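Local coordinates for peptide-binding protein (Photobacterium damsela subsp. piscicida, PDB 6SQX) that probably acts as a secreted NlpC/P60 cysteine endopeptidase that cleaves cell-wall peptidoglycan of potentially competing bacteria and carries a bacterial SH3-type domain, at residues A[149-154]-A[204-209]. Numbering follows the deposited sequence.
Sequences AQVRSL and QGTLGW. With EDO (1,2-ethanediol), chain I.
The indole of Trp209 meets 149-154 with its five-membered rim. Arg152 O lies at the ring edge, in the plane, 3.5 Å from Trp209 CD1. Ser153 O sits at the same edge, near the plane. Leu154 CA approaches obliquely. Trp198 and Leu200 of the neighbouring strand 198-203 also pack on this side chain, and its NE1 is hydrogen-bonded to Glu94 OE1.

The contact belongs to a bacterial SH3-type barrel. Strands 149-152 and 206-209 cross almost at right angles (91°), so they pair at a single antiparallel bridge, the hydrogen-bonded pair Arg152-Trp209. Trp209 N gives a nearly straight bond to Arg152 O (2.8 Å, 177°). Arg152 N returns one to Trp209 O (2.8 Å). Trp209 O also takes a CA-H...O contact from Val151. The guanidinium of Arg152 leads away to a salt bridge with Asp174 and a hydrogen bond with Gln177.

Beyond the bridge the strands diverge, and side chains fill the angle. Val151 CG1 stands anti to the backbone N (chi1 -180°), which sets it over the bare backbone of Gly208, 3.4 Å from CA. Arg152 O lies 3.5 Å from Gly208 CA, so this glycine is closely covered by 149-154. Val151 and Thr206 meet tip to tip through CG1 and CG2. Thr206 turns its hydroxyl to Ser179 of strand 177-181, which pairs with 149-152. Next to Gly208, a 1,2-ethanediol, probably from the crystallisation liquor, gives a hydrogen bond from O2 to Leu207 O (2.8 Å).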
ATOM      1  N   ALA A 149      -0.943  12.549   1.487  1.00 18.96           N
ATOM      2  CA  ALA A 149       0.481  12.835   1.421  1.00 18.66           C
ATOM      3  C   ALA A 149       1.270  11.704   0.762  1.00 17.72           C
ATOM      4  O   ALA A 149       1.045  10.520   1.060  1.00 18.39           O
ATOM      5  CB  ALA A 149       1.006  13.089   2.844  1.00 18.95           C
ATOM      6  N   GLN A 150       2.213  12.079  -0.103  1.00 17.54           N
ATOM      7  CA  GLN A 150       3.205  11.132  -0.606  1.00 18.20           C
ATOM      8  C   GLN A 150       4.397  11.119   0.338  1.00 19.15           C
ATOM      9  O   GLN A 150       5.110  12.125   0.455  1.00 20.68           O
ATOM     10  CB  GLN A 150       3.641  11.512  -2.026  1.00 20.27           C
ATOM     11  CG  GLN A 150       2.448  11.327  -3.004  1.00 22.91           C
ATOM     12  CD  GLN A 150       2.814  11.498  -4.412  1.00 26.49           C
ATOM     13  OE1 GLN A 150       3.421  10.624  -5.018  1.00 28.22           O
ATOM     14  NE2 GLN A 150       2.476  12.660  -4.965  1.00 29.32           N
ATOM     15  N   VAL A 151       4.584   9.992   1.039  1.00 18.40           N
ATOM     16  CA  VAL A 151       5.667   9.875   2.011  1.00 18.47           C
ATOM     17  C   VAL A 151       6.940   9.590   1.238  1.00 17.52           C
ATOM     18  O   VAL A 151       6.982   8.699   0.357  1.00 17.89           O
ATOM     19  CB  VAL A 151       5.373   8.752   3.017  1.00 18.52           C
ATOM     20  CG1 VAL A 151       6.559   8.654   4.049  1.00 19.60           C
ATOM     21  CG2 VAL A 151       4.045   9.023   3.732  1.00 18.38           C
ATOM     22  N   ARG A 152       7.987  10.331   1.580  1.00 18.78           N
ATOM     23  CA  ARG A 152       9.251  10.333   0.853  1.00 19.06           C
ATOM     24  C   ARG A 152      10.386   9.858   1.772  1.00 19.40           C
ATOM     25  O   ARG A 152      10.402  10.173   2.968  1.00 20.29           O
ATOM     26  CB  ARG A 152       9.590  11.791   0.399  1.00 19.33           C
ATOM     27  CG  ARG A 152       8.425  12.538  -0.348  1.00 19.61           C
ATOM     28  CD  ARG A 152       8.137  11.930  -1.738  1.00 20.49           C
ATOM     29  NE  ARG A 152       9.219  12.273  -2.662  1.00 19.64           N
ATOM     30  CZ  ARG A 152       9.426  11.703  -3.841  1.00 19.52           C
ATOM     31  NH1 ARG A 152       8.603  10.718  -4.226  1.00 19.77           N
ATOM     32  NH2 ARG A 152      10.440  12.109  -4.614  1.00 20.89           N
ATOM     33  N   SER A 153      11.364   9.146   1.209  1.00 18.93           N
ATOM     34  CA  SER A 153      12.438   8.664   2.074  1.00 20.13           C
ATOM     35  C   SER A 153      13.400   9.768   2.485  1.00 20.64           C
ATOM     36  O   SER A 153      14.125   9.598   3.475  1.00 20.85           O
ATOM     37  CB  SER A 153      13.184   7.539   1.389  1.00 21.09           C
ATOM     38  OG  SER A 153      13.920   7.998   0.275  1.00 21.61           O
ATOM     39  N   LEU A 154      13.478  10.859   1.732  1.00 21.17           N
ATOM     40  CA  LEU A 154      14.261  12.055   2.002  1.00 22.21           C
ATOM     41  C   LEU A 154      13.334  13.238   1.786  1.00 21.99           C
ATOM     42  O   LEU A 154      12.378  13.130   1.010  1.00 21.60           O
ATOM     43  CB  LEU A 154      15.410  12.177   0.991  1.00 24.35           C
ATOM     44  CG  LEU A 154      16.499  11.109   1.091  1.00 25.47           C
ATOM     45  CD1 LEU A 154      17.472  11.268  -0.075  1.00 26.93           C
ATOM     46  CD2 LEU A 154      17.230  11.228   2.448  1.00 24.45           C
ATOM     47  N   GLN A 204       0.663   4.185  10.157  1.00 19.14           N
ATOM     48  CA  GLN A 204       0.204   3.132   9.243  1.00 18.46           C
ATOM     49  C   GLN A 204       1.330   2.173   8.817  1.00 19.37           C
ATOM     50  O   GLN A 204       1.240   1.494   7.786  1.00 20.59           O
ATOM     51  CB  GLN A 204      -0.553   3.724   8.039  1.00 19.63           C
ATOM     52  CG  GLN A 204      -2.059   3.853   8.239  1.00 19.95           C
ATOM     53  CD  GLN A 204      -2.741   2.505   8.261  1.00 20.53           C
ATOM     54  OE1 GLN A 204      -2.318   1.604   8.989  1.00 21.02           O
ATOM     55  NE2 GLN A 204      -3.767   2.321   7.422  1.00 21.55           N
ATOM     56  N   GLY A 205       2.377   2.018   9.637  1.00 19.21           N
ATOM     57  CA  GLY A 205       3.447   1.105   9.258  1.00 18.66           C
ATOM     58  C   GLY A 205       4.450   1.690   8.284  1.00 18.39           C
ATOM     59  O   GLY A 205       5.229   0.943   7.659  1.00 19.10           O
ATOM     60  N   THR A 206       4.476   3.019   8.138  1.00 19.59           N
ATOM     61  CA  THR A 206       5.417   3.730   7.271  1.00 19.82           C
ATOM     62  C   THR A 206       6.150   4.824   8.045  1.00 19.50           C
ATOM     63  O   THR A 206       5.565   5.480   8.922  1.00 20.01           O
ATOM     64  CB  THR A 206       4.661   4.362   6.052  1.00 21.94           C
ATOM     65  OG1 THR A 206       4.357   3.349   5.091  1.00 21.39           O
ATOM     66  CG2 THR A 206       5.492   5.439   5.372  1.00 24.68           C
ATOM     67  N   LEU A 207       7.432   5.016   7.703  1.00 19.56           N
ATOM     68  CA  LEU A 207       8.268   6.086   8.227  1.00 18.80           C
ATOM     69  C   LEU A 207       8.742   6.927   7.051  1.00 18.87           C
ATOM     70  O   LEU A 207       9.236   6.382   6.062  1.00 20.63           O
ATOM     71  CB  LEU A 207       9.508   5.497   8.902  1.00 19.85           C
ATOM     72  CG  LEU A 207      10.650   6.454   9.283  1.00 20.85           C
ATOM     73  CD1 LEU A 207      10.221   7.331  10.516  1.00 21.68           C
ATOM     74  CD2 LEU A 207      11.924   5.645   9.614  1.00 22.72           C
ATOM     75  N   GLY A 208       8.625   8.246   7.148  1.00 19.50           N
ATOM     76  CA  GLY A 208       9.233   9.068   6.119  1.00 19.63           C
ATOM     77  C   GLY A 208       8.760  10.507   6.174  1.00 18.44           C
ATOM     78  O   GLY A 208       8.102  10.920   7.113  1.00 19.47           O
ATOM     79  N   TRP A 209       9.172  11.276   5.169  1.00 19.24           N
ATOM     80  CA  TRP A 209       9.001  12.719   5.169  1.00 19.24           C
ATOM     81  C   TRP A 209       7.793  13.128   4.330  1.00 19.28           C
ATOM     82  O   TRP A 209       7.535  12.565   3.249  1.00 20.31           O
ATOM     83  CB  TRP A 209      10.238  13.382   4.555  1.00 19.39           C
ATOM     84  CG  TRP A 209      11.531  13.126   5.336  1.00 19.94           C
ATOM     85  CD1 TRP A 209      12.340  12.029   5.243  1.00 20.69           C
ATOM     86  CD2 TRP A 209      12.131  13.990   6.308  1.00 21.44           C
ATOM     87  NE1 TRP A 209      13.404  12.147   6.123  1.00 21.46           N
ATOM     88  CE2 TRP A 209      13.312  13.353   6.765  1.00 21.13           C
ATOM     89  CE3 TRP A 209      11.793  15.240   6.824  1.00 22.92           C
ATOM     90  CZ2 TRP A 209      14.160  13.926   7.722  1.00 22.79           C
ATOM     91  CZ3 TRP A 209      12.623  15.805   7.789  1.00 23.02           C
ATOM     92  CH2 TRP A 209      13.806  15.159   8.209  1.00 23.58           C
TER
HETATM   93  C1  EDO I 507      13.771   4.797   5.456  1.00 46.63           C
HETATM   94  O1  EDO I 507      14.155   5.616   4.340  1.00 37.91           O
HETATM   95  C2  EDO I 507      12.281   4.997   5.679  1.00 34.23           C
HETATM   96  O2  EDO I 507      11.991   6.369   5.435  1.00 28.15           O